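Local coordinates for protein exotoxin 5 (Staphylococcus aureus subsp. aureus COL, PDB 3R2I) that is of unknown function but, as a superantigen-like exotoxin, probably acts outside the bacterium as a secreted protein with an OB-fold and a beta-grasp domain, at residues K206-K214 with M236-N247; S135-V144 with Q176-E184. All blocks are in the same frame, centred on the assembly; numbering follows the deposited sequence.

Contact 1: K206-K214 with M236-N247; sequences KGRIVINMK and MDSKQIKNIEVN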
# COMPACT_ATOMS: atom_id res chain seq x y z
N LYS A 206 -10.10 -8.33 13.73
CA LYS A 206 -10.66 -7.14 14.31
C LYS A 206 -9.51 -6.25 14.76
O LYS A 206 -8.72 -6.63 15.62
CB LYS A 206 -11.55 -7.46 15.50
CG LYS A 206 -12.89 -8.06 15.13
CD LYS A 206 -13.64 -8.56 16.37
CE LYS A 206 -15.13 -8.81 16.05
NZ LYS A 206 -15.41 -9.63 14.81
N GLY A 207 -9.40 -5.09 14.14
CA GLY A 207 -8.36 -4.16 14.46
C GLY A 207 -8.26 -3.05 13.43
O GLY A 207 -9.01 -3.02 12.47
N ARG A 208 -7.31 -2.15 13.67
CA ARG A 208 -7.08 -1.05 12.80
C ARG A 208 -5.66 -0.53 12.81
O ARG A 208 -4.91 -0.70 13.77
CB ARG A 208 -8.02 0.09 13.15
CG ARG A 208 -7.90 0.56 14.54
CD ARG A 208 -8.74 1.81 14.80
NE ARG A 208 -8.30 2.46 16.04
CZ ARG A 208 -8.76 3.63 16.49
NH1 ARG A 208 -8.28 4.14 17.62
NH2 ARG A 208 -9.70 4.30 15.82
N ILE A 209 -5.30 0.07 11.68
CA ILE A 209 -4.06 0.77 11.49
C ILE A 209 -4.45 2.23 11.47
O ILE A 209 -5.38 2.62 10.74
CB ILE A 209 -3.44 0.46 10.11
CG1 ILE A 209 -3.12 -1.03 9.95
CG2 ILE A 209 -2.19 1.35 9.90
CD1 ILE A 209 -2.70 -1.45 8.56
N VAL A 210 -3.78 3.05 12.27
CA VAL A 210 -4.00 4.48 12.27
C VAL A 210 -2.68 5.19 11.98
O VAL A 210 -1.69 5.05 12.72
CB VAL A 210 -4.56 5.04 13.62
CG1 VAL A 210 -4.61 6.55 13.56
CG2 VAL A 210 -5.96 4.49 13.93
N ILE A 211 -2.67 5.96 10.89
CA ILE A 211 -1.53 6.75 10.49
C ILE A 211 -1.84 8.16 10.87
O ILE A 211 -2.73 8.77 10.28
CB ILE A 211 -1.32 6.70 9.01
CG1 ILE A 211 -1.06 5.24 8.58
CG2 ILE A 211 -0.18 7.62 8.63
CD1 ILE A 211 -1.24 4.95 7.08
N ASN A 212 -1.14 8.68 11.88
CA ASN A 212 -1.36 10.04 12.32
C ASN A 212 -0.41 10.98 11.61
O ASN A 212 0.78 10.72 11.57
CB ASN A 212 -1.16 10.11 13.82
CG ASN A 212 -2.16 9.28 14.56
OD1 ASN A 212 -1.82 8.24 15.13
ND2 ASN A 212 -3.41 9.71 14.55
N MET A 213 -0.95 12.05 11.06
CA MET A 213 -0.19 13.08 10.36
C MET A 213 0.18 14.23 11.33
O MET A 213 -0.54 14.49 12.29
CB MET A 213 -1.01 13.64 9.19
CG MET A 213 -1.56 12.57 8.29
SD MET A 213 -0.27 11.44 7.69
CE MET A 213 0.65 12.53 6.61
N LYS A 214 1.29 14.92 11.08
CA LYS A 214 1.73 16.02 11.96
C LYS A 214 0.65 17.11 12.10
O LYS A 214 0.56 17.76 13.13
CB LYS A 214 3.10 16.54 11.54
CG LYS A 214 4.19 15.48 11.76
CD LYS A 214 5.60 15.98 11.34
CE LYS A 214 6.65 14.89 11.55
NZ LYS A 214 7.97 15.27 10.95
N MET A 236 0.54 10.74 0.18
CA MET A 236 0.87 11.69 1.24
C MET A 236 2.38 11.88 1.31
O MET A 236 3.12 11.07 0.77
CB MET A 236 0.36 11.15 2.57
CG MET A 236 1.18 9.97 3.07
SD MET A 236 0.37 9.03 4.40
CE MET A 236 -0.87 8.15 3.42
N ASP A 237 2.83 12.95 1.96
CA ASP A 237 4.25 13.24 2.15
C ASP A 237 4.70 12.43 3.33
O ASP A 237 4.19 12.64 4.43
CB ASP A 237 4.49 14.72 2.46
CG ASP A 237 4.53 15.57 1.24
OD1 ASP A 237 4.73 15.04 0.10
OD2 ASP A 237 4.46 16.80 1.46
N SER A 238 5.68 11.55 3.15
CA SER A 238 6.07 10.67 4.23
C SER A 238 6.67 11.39 5.44
O SER A 238 6.63 10.88 6.55
CB SER A 238 7.01 9.57 3.71
OG SER A 238 8.27 10.09 3.37
N LYS A 239 7.20 12.59 5.24
CA LYS A 239 7.79 13.31 6.35
C LYS A 239 6.69 13.91 7.26
O LYS A 239 6.99 14.37 8.37
CB LYS A 239 8.81 14.39 5.91
CG LYS A 239 8.23 15.71 5.34
CD LYS A 239 7.99 15.78 3.80
CE LYS A 239 9.31 15.96 2.98
NZ LYS A 239 9.05 16.14 1.52
N GLN A 240 5.44 13.89 6.80
CA GLN A 240 4.33 14.43 7.57
C GLN A 240 3.67 13.38 8.44
O GLN A 240 2.71 13.68 9.13
CB GLN A 240 3.32 15.05 6.63
CG GLN A 240 3.89 16.24 5.87
CD GLN A 240 4.32 17.35 6.81
OE1 GLN A 240 3.61 17.70 7.75
NE2 GLN A 240 5.49 17.89 6.57
N ILE A 241 4.13 12.15 8.36
CA ILE A 241 3.59 11.09 9.19
C ILE A 241 4.22 11.23 10.58
O ILE A 241 5.44 11.12 10.73
CB ILE A 241 3.94 9.70 8.64
CG1 ILE A 241 3.29 9.50 7.26
CG2 ILE A 241 3.45 8.60 9.62
CD1 ILE A 241 3.80 8.27 6.53
N LYS A 242 3.39 11.52 11.58
CA LYS A 242 3.85 11.66 12.94
C LYS A 242 4.14 10.28 13.54
O LYS A 242 5.22 10.02 14.07
CB LYS A 242 2.78 12.37 13.76
CG LYS A 242 3.20 12.67 15.21
CD LYS A 242 2.11 13.45 15.93
CE LYS A 242 2.48 13.72 17.39
NZ LYS A 242 1.45 14.52 18.14
N ASN A 243 3.15 9.39 13.47
CA ASN A 243 3.31 8.04 13.99
C ASN A 243 2.28 7.11 13.40
O ASN A 243 1.35 7.55 12.73
CB ASN A 243 3.22 8.05 15.53
CG ASN A 243 1.88 8.54 16.02
OD1 ASN A 243 1.76 9.68 16.44
ND2 ASN A 243 0.87 7.74 15.89
N ILE A 244 2.49 5.82 13.60
CA ILE A 244 1.58 4.83 13.10
C ILE A 244 1.26 3.92 14.27
O ILE A 244 2.15 3.43 14.97
CB ILE A 244 2.15 4.00 11.95
CG1 ILE A 244 2.68 4.89 10.83
CG2 ILE A 244 1.08 3.01 11.43
CD1 ILE A 244 3.46 4.06 9.75
N GLU A 245 -0.02 3.70 14.49
CA GLU A 245 -0.45 2.87 15.58
C GLU A 245 -1.37 1.79 15.09
O GLU A 245 -2.31 2.06 14.37
CB GLU A 245 -1.24 3.71 16.58
CG GLU A 245 -0.50 4.88 17.18
CD GLU A 245 -1.44 5.84 17.95
OE1 GLU A 245 -2.66 5.94 17.62
OE2 GLU A 245 -0.94 6.55 18.87
N VAL A 246 -1.11 0.56 15.47
CA VAL A 246 -1.97 -0.54 15.12
C VAL A 246 -2.57 -1.09 16.41
O VAL A 246 -1.87 -1.27 17.41
CB VAL A 246 -1.19 -1.66 14.40
CG1 VAL A 246 -2.09 -2.85 14.10
CG2 VAL A 246 -0.55 -1.12 13.12
N ASN A 247 -3.88 -1.33 16.37
CA ASN A 247 -4.63 -1.91 17.47
C ASN A 247 -5.14 -3.25 16.99
O ASN A 247 -5.79 -3.33 15.94
CB ASN A 247 -5.82 -1.04 17.85
CG ASN A 247 -5.41 0.39 18.19
OD1 ASN A 247 -4.63 0.63 19.08
ND2 ASN A 247 -5.98 1.35 17.48
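Asn212 O takes two backbone N-H groups at once, from Lys242 N at 2.7 Å and, weakly, from Asn243 N at 3.3 Å: a classic beta bulge where the antiparallel strands 207-213 and 241-247 shift register by one. Beside it, Asn243 ND2 gives a bent bond to Asn212 OD1 (2.8 Å, 135° at the hydrogen), their amide planes 52° apart. ND2 gets there because CG of Asn243 sits between its own backbone N and carbonyl carbon (chi1 61°). Past the bulge, Lys214 N bonds to Gln240 O, and the extended Lys214 chain carries NZ to Lys239 O, 2.9 Å away, nearly in line with the C=O bond. Met213, folded back at chi2 and chi3, lays CE against Gln240 CB (3.7 Å) and brings its sulfur near that of Met236. At the far end, Asn247 ND2 lies in plane at the edge of the Arg208 guanidinium, 2.9 Å from Arg208 NE; both are donors, so no hydrogen bond joins them. Arg208 NH2 instead pairs with Glu220, and Asn247 OD1 accepts from Lys159. This is the middle of the beta-grasp sheet: Ile209 and Ile211 face helix 182-197, while strands 218-222 and 155-160 flank the pair.

Contact 2: S135-V144 with Q176-E184; sequences SVGGITKKNV and QKEEVSLKE
Lys183, in the first turn of helix 182-197 in the beta-grasp domain, reaches across to Val136 and Gly138 on the last strand of the OB-fold domain, 133-141, so this contact belongs to the interface between the two domains. Its CB points at the OB-fold segment, and with CG anti to the backbone N (chi1 -178°) the chain runs out straight as far as CE. CD and CE both run beside Val136 O; CD also passes over Gly138 CA at 3.7 Å, a place where the absence of a side chain leaves the lysine its path. CE also lies against Ser135 OG, whose own bond is with Val123 N. A turn at chi4 then brings NZ into the carbonyl plane of Val136, 3.0 Å from Val136 O, and a water that also accepts from Val136 N takes a second hydrogen of the ammonium. Just before the helix, Ser181 OG caps Glu184 N.

Strands 139-141 and 179-181 run antiparallel but too far apart for a backbone ladder, and side chains fill the gap. Glu179 lays CG along Thr140 CB and CG2, and its OE1 accepts from Lys141 N, met from above the carboxylate plane. Glu178 OE2, by contrast, takes Val144 N on its syn side, nearer the carboxylate plane, although Val144 is poorly ordered. Asn143 works both ways: ND2 donates to Gln176 O, 3.2 Å off and in the amide plane, while OD1 accepts from a water that bridges Lys141 O and Glu179 N. That same OD1 takes Glu178 N at 2.8 Å, almost straight at the hydrogen (177°) yet 36° above the carbonyl plane.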
# COMPACT_ATOMS: atom_id res chain seq x y z
N SER A 135 -2.01 -4.36 -11.31
CA SER A 135 -2.16 -3.72 -9.98
C SER A 135 -3.04 -2.48 -10.10
O SER A 135 -3.24 -1.99 -11.22
CB SER A 135 -0.79 -3.40 -9.35
OG SER A 135 -0.92 -2.80 -8.05
N VAL A 136 -3.60 -2.04 -8.97
CA VAL A 136 -4.43 -0.85 -8.90
C VAL A 136 -3.75 0.28 -8.13
O VAL A 136 -3.28 0.09 -7.00
CB VAL A 136 -5.80 -1.16 -8.23
CG1 VAL A 136 -6.66 0.10 -8.17
CG2 VAL A 136 -6.56 -2.25 -8.96
N GLY A 137 -3.63 1.45 -8.74
CA GLY A 137 -3.06 2.63 -8.07
C GLY A 137 -1.60 2.58 -7.70
O GLY A 137 -0.77 2.07 -8.47
N GLY A 138 -1.27 3.12 -6.54
CA GLY A 138 0.10 3.10 -6.07
C GLY A 138 1.08 4.01 -6.80
O GLY A 138 2.30 3.82 -6.68
N ILE A 139 0.56 5.03 -7.48
CA ILE A 139 1.36 5.94 -8.30
C ILE A 139 1.73 7.18 -7.53
O ILE A 139 0.88 7.86 -7.02
CB ILE A 139 0.56 6.33 -9.54
CG1 ILE A 139 0.10 5.07 -10.29
CG2 ILE A 139 1.37 7.23 -10.49
CD1 ILE A 139 -1.14 5.33 -11.16
N THR A 140 3.03 7.45 -7.43
CA THR A 140 3.54 8.63 -6.72
C THR A 140 4.56 9.32 -7.58
O THR A 140 5.01 8.77 -8.56
CB THR A 140 4.25 8.23 -5.40
OG1 THR A 140 5.24 7.23 -5.67
CG2 THR A 140 3.23 7.66 -4.36
N LYS A 141 4.91 10.55 -7.23
CA LYS A 141 5.95 11.27 -7.91
C LYS A 141 7.28 10.88 -7.28
O LYS A 141 7.41 10.82 -6.06
CB LYS A 141 5.74 12.77 -7.78
CG LYS A 141 4.53 13.27 -8.54
CD LYS A 141 4.42 14.83 -8.53
CE LYS A 141 3.17 15.28 -9.27
NZ LYS A 141 2.99 16.76 -9.26
N LYS A 142 8.28 10.59 -8.11
CA LYS A 142 9.58 10.17 -7.59
C LYS A 142 10.23 11.25 -6.74
O LYS A 142 9.88 12.44 -6.85
CB LYS A 142 10.55 9.82 -8.73
CG LYS A 142 11.12 11.05 -9.47
CD LYS A 142 12.02 10.61 -10.62
CE LYS A 142 12.70 11.80 -11.29
NZ LYS A 142 13.49 11.37 -12.49
N ASN A 143 11.22 10.86 -5.93
CA ASN A 143 11.93 11.84 -5.10
C ASN A 143 12.63 12.85 -5.95
O ASN A 143 13.24 12.48 -6.96
CB ASN A 143 13.01 11.18 -4.23
CG ASN A 143 12.45 10.26 -3.18
OD1 ASN A 143 11.23 10.12 -3.05
ND2 ASN A 143 13.33 9.60 -2.43
N VAL A 144 12.58 14.11 -5.53
CA VAL A 144 13.28 15.19 -6.24
C VAL A 144 14.77 15.12 -5.86
O VAL A 144 15.11 14.64 -4.77
CB VAL A 144 12.71 16.57 -5.87
CG1 VAL A 144 11.20 16.60 -6.13
CG2 VAL A 144 13.02 16.91 -4.39
N GLN A 176 11.39 5.16 2.29
CA GLN A 176 12.44 5.81 1.46
C GLN A 176 11.95 6.74 0.37
O GLN A 176 12.72 7.25 -0.41
CB GLN A 176 13.36 4.74 0.89
CG GLN A 176 13.91 3.86 2.03
CD GLN A 176 15.02 2.93 1.61
OE1 GLN A 176 16.07 3.36 1.08
NE2 GLN A 176 14.82 1.65 1.91
N LYS A 177 10.67 6.98 0.34
CA LYS A 177 10.08 7.84 -0.65
C LYS A 177 9.57 9.06 0.02
O LYS A 177 8.98 8.99 1.07
CB LYS A 177 8.92 7.12 -1.36
CG LYS A 177 9.37 6.19 -2.50
CD LYS A 177 8.33 5.06 -2.80
CE LYS A 177 8.68 3.71 -2.02
NZ LYS A 177 9.03 3.75 -0.51
N GLU A 178 9.80 10.17 -0.64
CA GLU A 178 9.34 11.46 -0.20
C GLU A 178 7.79 11.51 -0.24
O GLU A 178 7.14 12.00 0.65
CB GLU A 178 9.99 12.43 -1.15
CG GLU A 178 9.92 13.85 -0.81
CD GLU A 178 10.89 14.63 -1.66
OE1 GLU A 178 11.85 15.17 -1.04
OE2 GLU A 178 10.78 14.59 -2.91
N GLU A 179 7.22 10.94 -1.29
CA GLU A 179 5.78 10.85 -1.44
C GLU A 179 5.44 9.37 -1.47
O GLU A 179 5.95 8.64 -2.33
CB GLU A 179 5.32 11.53 -2.72
CG GLU A 179 3.87 11.22 -3.06
CD GLU A 179 3.30 12.16 -4.10
OE1 GLU A 179 3.03 11.71 -5.22
OE2 GLU A 179 3.19 13.37 -3.80
N VAL A 180 4.57 8.93 -0.56
CA VAL A 180 4.21 7.50 -0.45
C VAL A 180 2.72 7.35 -0.54
O VAL A 180 1.97 8.25 -0.14
CB VAL A 180 4.72 6.87 0.89
CG1 VAL A 180 4.07 7.59 2.07
CG2 VAL A 180 4.45 5.35 0.99
N SER A 181 2.28 6.19 -1.06
CA SER A 181 0.86 5.92 -1.21
C SER A 181 0.35 5.21 0.00
O SER A 181 1.07 4.44 0.65
CB SER A 181 0.55 5.04 -2.44
OG SER A 181 1.18 3.79 -2.33
N LEU A 182 -0.91 5.47 0.32
CA LEU A 182 -1.56 4.78 1.41
C LEU A 182 -1.53 3.25 1.11
O LEU A 182 -1.39 2.43 2.00
CB LEU A 182 -2.99 5.30 1.54
CG LEU A 182 -3.85 4.68 2.63
CD1 LEU A 182 -3.27 4.95 4.04
CD2 LEU A 182 -5.22 5.26 2.51
N LYS A 183 -1.64 2.90 -0.18
CA LYS A 183 -1.61 1.53 -0.63
C LYS A 183 -0.37 0.88 -0.10
O LYS A 183 -0.40 -0.24 0.36
CB LYS A 183 -1.51 1.47 -2.18
CG LYS A 183 -1.52 0.05 -2.83
CD LYS A 183 -1.20 0.15 -4.29
CE LYS A 183 -1.16 -1.17 -5.02
NZ LYS A 183 -2.48 -1.92 -4.98
N GLU A 184 0.75 1.58 -0.21
CA GLU A 184 2.03 0.98 0.22
C GLU A 184 2.10 0.77 1.71
O GLU A 184 2.58 -0.25 2.19
CB GLU A 184 3.20 1.83 -0.27
CG GLU A 184 4.57 1.41 0.28
CD GLU A 184 5.73 2.01 -0.50
OE1 GLU A 184 5.51 2.60 -1.60
OE2 GLU A 184 6.88 1.84 -0.02
O HOH W 1 -3.12 -3.97 -6.75
O HOH W 2 8.67 10.35 -3.72
O HOH W 3 14.69 13.40 -1.96

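How the contacts relate
Contact 1 holds two central strands of one sheet within the beta-grasp domain; contact 2 joins that domain to the OB-fold. Each is partly buried: the isoleucines of 206-214 and 236-247 pack into the core, whereas polar ends and waters carry much of 135-144 with 176-184, even where Lys183 is buried. Backbone ladder bonds dominate the first, side chain-to-backbone bonds the second. The two meet, their centres about 16 Å apart, through the small sheet of strands 179-181 and 235-237, where Met236 N lies 2.9 Å from Val180 O, probably hydrogen-bonded. Helix 182-197 serves both, starting at contact 2 and packing Leu182 against Ile211 of contact 1.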